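Local coordinates for transcarboxylase 5S subunit (Propionibacterium freudenreichii subsp. shermanii, PDB 1RQB), which transfers a carboxyl group from the biotin of the 1.3S subunit to pyruvate, forming oxaloacetate, with one cobalt ion bound per subunit, at residues Leu32-Gln37 with Asn224-Ser229. Residues are numbered along the deposited sequence; the frame is centred on the assembly and turned at random.
Sequences LRDAHQ and NLHCHS. With CO (cobalt (II) ion), chain B.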
loop_
_atom_site.group_PDB
_atom_site.type_symbol
_atom_site.label_atom_id
_atom_site.label_comp_id
_atom_site.label_asym_id
_atom_site.label_seq_id
_atom_site.Cartn_x
_atom_site.Cartn_y
_atom_site.Cartn_z
ATOM N N LEU A 32 -17.548 5.490 -2.686
ATOM C CA LEU A 32 -18.939 5.484 -2.210
ATOM C C LEU A 32 -19.544 4.081 -2.121
ATOM O O LEU A 32 -20.666 3.930 -1.639
ATOM C CB LEU A 32 -19.813 6.364 -3.101
ATOM C CG LEU A 32 -19.357 7.823 -3.206
ATOM C CD1 LEU A 32 -20.304 8.561 -4.141
ATOM C CD2 LEU A 32 -19.322 8.498 -1.824
ATOM N N ARG A 33 -18.831 3.054 -2.568
ATOM C CA ARG A 33 -19.417 1.710 -2.467
ATOM C C ARG A 33 -18.381 0.683 -2.007
ATOM O O ARG A 33 -18.323 0.335 -0.828
ATOM C CB ARG A 33 -20.042 1.287 -3.813
ATOM C CG ARG A 33 -21.008 0.080 -3.733
ATOM C CD ARG A 33 -20.338 -1.243 -3.401
ATOM N NE ARG A 33 -19.461 -1.685 -4.487
ATOM C CZ ARG A 33 -18.989 -2.921 -4.609
ATOM N NH1 ARG A 33 -19.303 -3.843 -3.703
ATOM N NH2 ARG A 33 -18.214 -3.238 -5.644
ATOM N N ASP A 34 -17.528 0.223 -2.915
ATOM C CA ASP A 34 -16.602 -0.867 -2.573
ATOM C C ASP A 34 -15.560 -0.472 -1.522
ATOM O O ASP A 34 -15.154 -1.312 -0.719
ATOM C CB ASP A 34 -15.906 -1.397 -3.837
ATOM C CG ASP A 34 -15.551 -2.878 -3.732
ATOM O OD1 ASP A 34 -14.737 -3.347 -4.547
ATOM O OD2 ASP A 34 -16.095 -3.579 -2.846
ATOM N N ALA A 35 -15.115 0.782 -1.492
ATOM C CA ALA A 35 -14.078 1.143 -0.513
ATOM C C ALA A 35 -14.565 0.927 0.921
ATOM O O ALA A 35 -13.876 0.289 1.717
ATOM C CB ALA A 35 -13.615 2.597 -0.704
ATOM N N HIS A 36 -15.748 1.436 1.273
ATOM C CA HIS A 36 -16.177 1.260 2.668
ATOM C C HIS A 36 -16.741 -0.144 2.887
ATOM O O HIS A 36 -16.737 -0.655 4.006
ATOM C CB HIS A 36 -17.146 2.361 3.106
ATOM C CG HIS A 36 -18.448 2.360 2.381
ATOM N ND1 HIS A 36 -19.520 1.593 2.782
ATOM C CD2 HIS A 36 -18.861 3.052 1.296
ATOM C CE1 HIS A 36 -20.541 1.816 1.973
ATOM N NE2 HIS A 36 -20.167 2.697 1.064
ATOM N N GLN A 37 -17.209 -0.782 1.822
ATOM C CA GLN A 37 -17.681 -2.165 1.977
ATOM C C GLN A 37 -16.489 -3.043 2.368
ATOM O O GLN A 37 -16.585 -3.909 3.235
ATOM C CB GLN A 37 -18.261 -2.710 0.664
ATOM C CG GLN A 37 -18.696 -4.191 0.765
ATOM C CD GLN A 37 -19.423 -4.699 -0.473
ATOM O OE1 GLN A 37 -20.284 -4.019 -1.029
ATOM N NE2 GLN A 37 -19.090 -5.915 -0.897
ATOM N N ASN A 224 -12.607 -2.797 -18.375
ATOM C CA ASN A 224 -12.442 -2.077 -17.105
ATOM C C ASN A 224 -11.801 -3.050 -16.111
ATOM O O ASN A 224 -12.276 -4.173 -15.950
ATOM C CB ASN A 224 -13.800 -1.637 -16.547
ATOM C CG ASN A 224 -14.444 -0.494 -17.334
ATOM O OD1 ASN A 224 -15.144 0.343 -16.764
ATOM N ND2 ASN A 224 -14.232 -0.470 -18.637
ATOM N N LEU A 225 -10.721 -2.646 -15.447
ATOM C CA LEU A 225 -10.073 -3.566 -14.501
ATOM C C LEU A 225 -10.381 -3.143 -13.064
ATOM O O LEU A 225 -10.211 -1.981 -12.693
ATOM C CB LEU A 225 -8.556 -3.585 -14.743
ATOM C CG LEU A 225 -7.706 -4.425 -13.792
ATOM C CD1 LEU A 225 -8.099 -5.898 -13.908
ATOM C CD2 LEU A 225 -6.229 -4.230 -14.131
ATOM N N HIS A 226 -10.848 -4.110 -12.273
ATOM C CA HIS A 226 -11.201 -3.903 -10.860
ATOM C C HIS A 226 -10.314 -4.807 -10.003
ATOM O O HIS A 226 -10.536 -6.016 -9.926
ATOM C CB HIS A 226 -12.678 -4.270 -10.626
ATOM C CG HIS A 226 -13.138 -4.089 -9.209
ATOM N ND1 HIS A 226 -13.549 -2.874 -8.704
ATOM C CD2 HIS A 226 -13.233 -4.972 -8.185
ATOM C CE1 HIS A 226 -13.874 -3.015 -7.429
ATOM N NE2 HIS A 226 -13.693 -4.281 -7.090
ATOM N N CYS A 227 -9.307 -4.226 -9.363
ATOM C CA CYS A 227 -8.405 -5.021 -8.516
ATOM C C CYS A 227 -8.381 -4.461 -7.094
ATOM O O CYS A 227 -8.308 -3.247 -6.903
ATOM C CB CYS A 227 -6.949 -4.935 -9.008
ATOM S SG CYS A 227 -6.497 -5.892 -10.440
ATOM N N HIS A 228 -8.428 -5.362 -6.118
ATOM C CA HIS A 228 -8.263 -4.978 -4.709
ATOM C C HIS A 228 -6.754 -4.958 -4.452
ATOM O O HIS A 228 -5.986 -5.421 -5.294
ATOM C CB HIS A 228 -8.987 -5.975 -3.799
ATOM C CG HIS A 228 -10.475 -5.772 -3.775
ATOM N ND1 HIS A 228 -11.157 -5.414 -2.634
ATOM C CD2 HIS A 228 -11.394 -5.796 -4.771
ATOM C CE1 HIS A 228 -12.432 -5.224 -2.927
ATOM N NE2 HIS A 228 -12.602 -5.449 -4.215
ATOM N N SER A 229 -6.314 -4.448 -3.302
ATOM C CA SER A 229 -4.871 -4.320 -3.045
ATOM C C SER A 229 -4.416 -5.237 -1.909
ATOM O O SER A 229 -3.321 -5.072 -1.373
ATOM C CB SER A 229 -4.562 -2.871 -2.664
ATOM O OG SER A 229 -5.452 -2.445 -1.626
HETATM CO CO CO B . -14.445 -5.209 -5.267
HETATM O O HOH W 1 -15.511 -6.034 -3.449
#
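The side chain of His226 extends opposite its own backbone N (chi1 -180°) and that of His228 opposite its carbonyl carbon, and both imidazoles thereby bring NE2 to the cobalt ion that Asp34 binds in this TIM barrel. Helix 31-39, following strand 23-29, carries the aspartate; the His-Cys-His run follows strand 223-225. With strand 248-251 between those two strands, the segments meet at the C-terminal ends of the barrel strands, in the buried metal site of this carboxyltransferase. Asp34 binds through one oxygen, with OD1 2.0 Å from cobalt. NE2 of His226 lies 2.2 Å and NE2 of His228 2.1 Å from the metal. The two rings are turned differently against the carboxylate: that of His226 is 24° from its plane and has OD1 at its edge, that of His228 is 77° from it. No hydrogen bond crosses between the segments; OD1 sits close to both NE2 atoms because all three bind the same cobalt. Second-shell partners fix the ligands: ND1 of His226 bonds to Asp250, ND1 of His228 to the carbonyl O of Pro260, and OD1 of Asp34 to His262. The carboxylated lysine at position 195 completes the protein ligands and accepts a hydrogen bond from Arg33. The guanidinium of Arg33 has OD2 of Asp34 over one face, a contact of charges alone, while its NH1 bonds to OE1 of Gln37. A cobalt-bound water donates a hydrogen bond to OD2 of Asp34, its oxygen 2.6 Å from that atom.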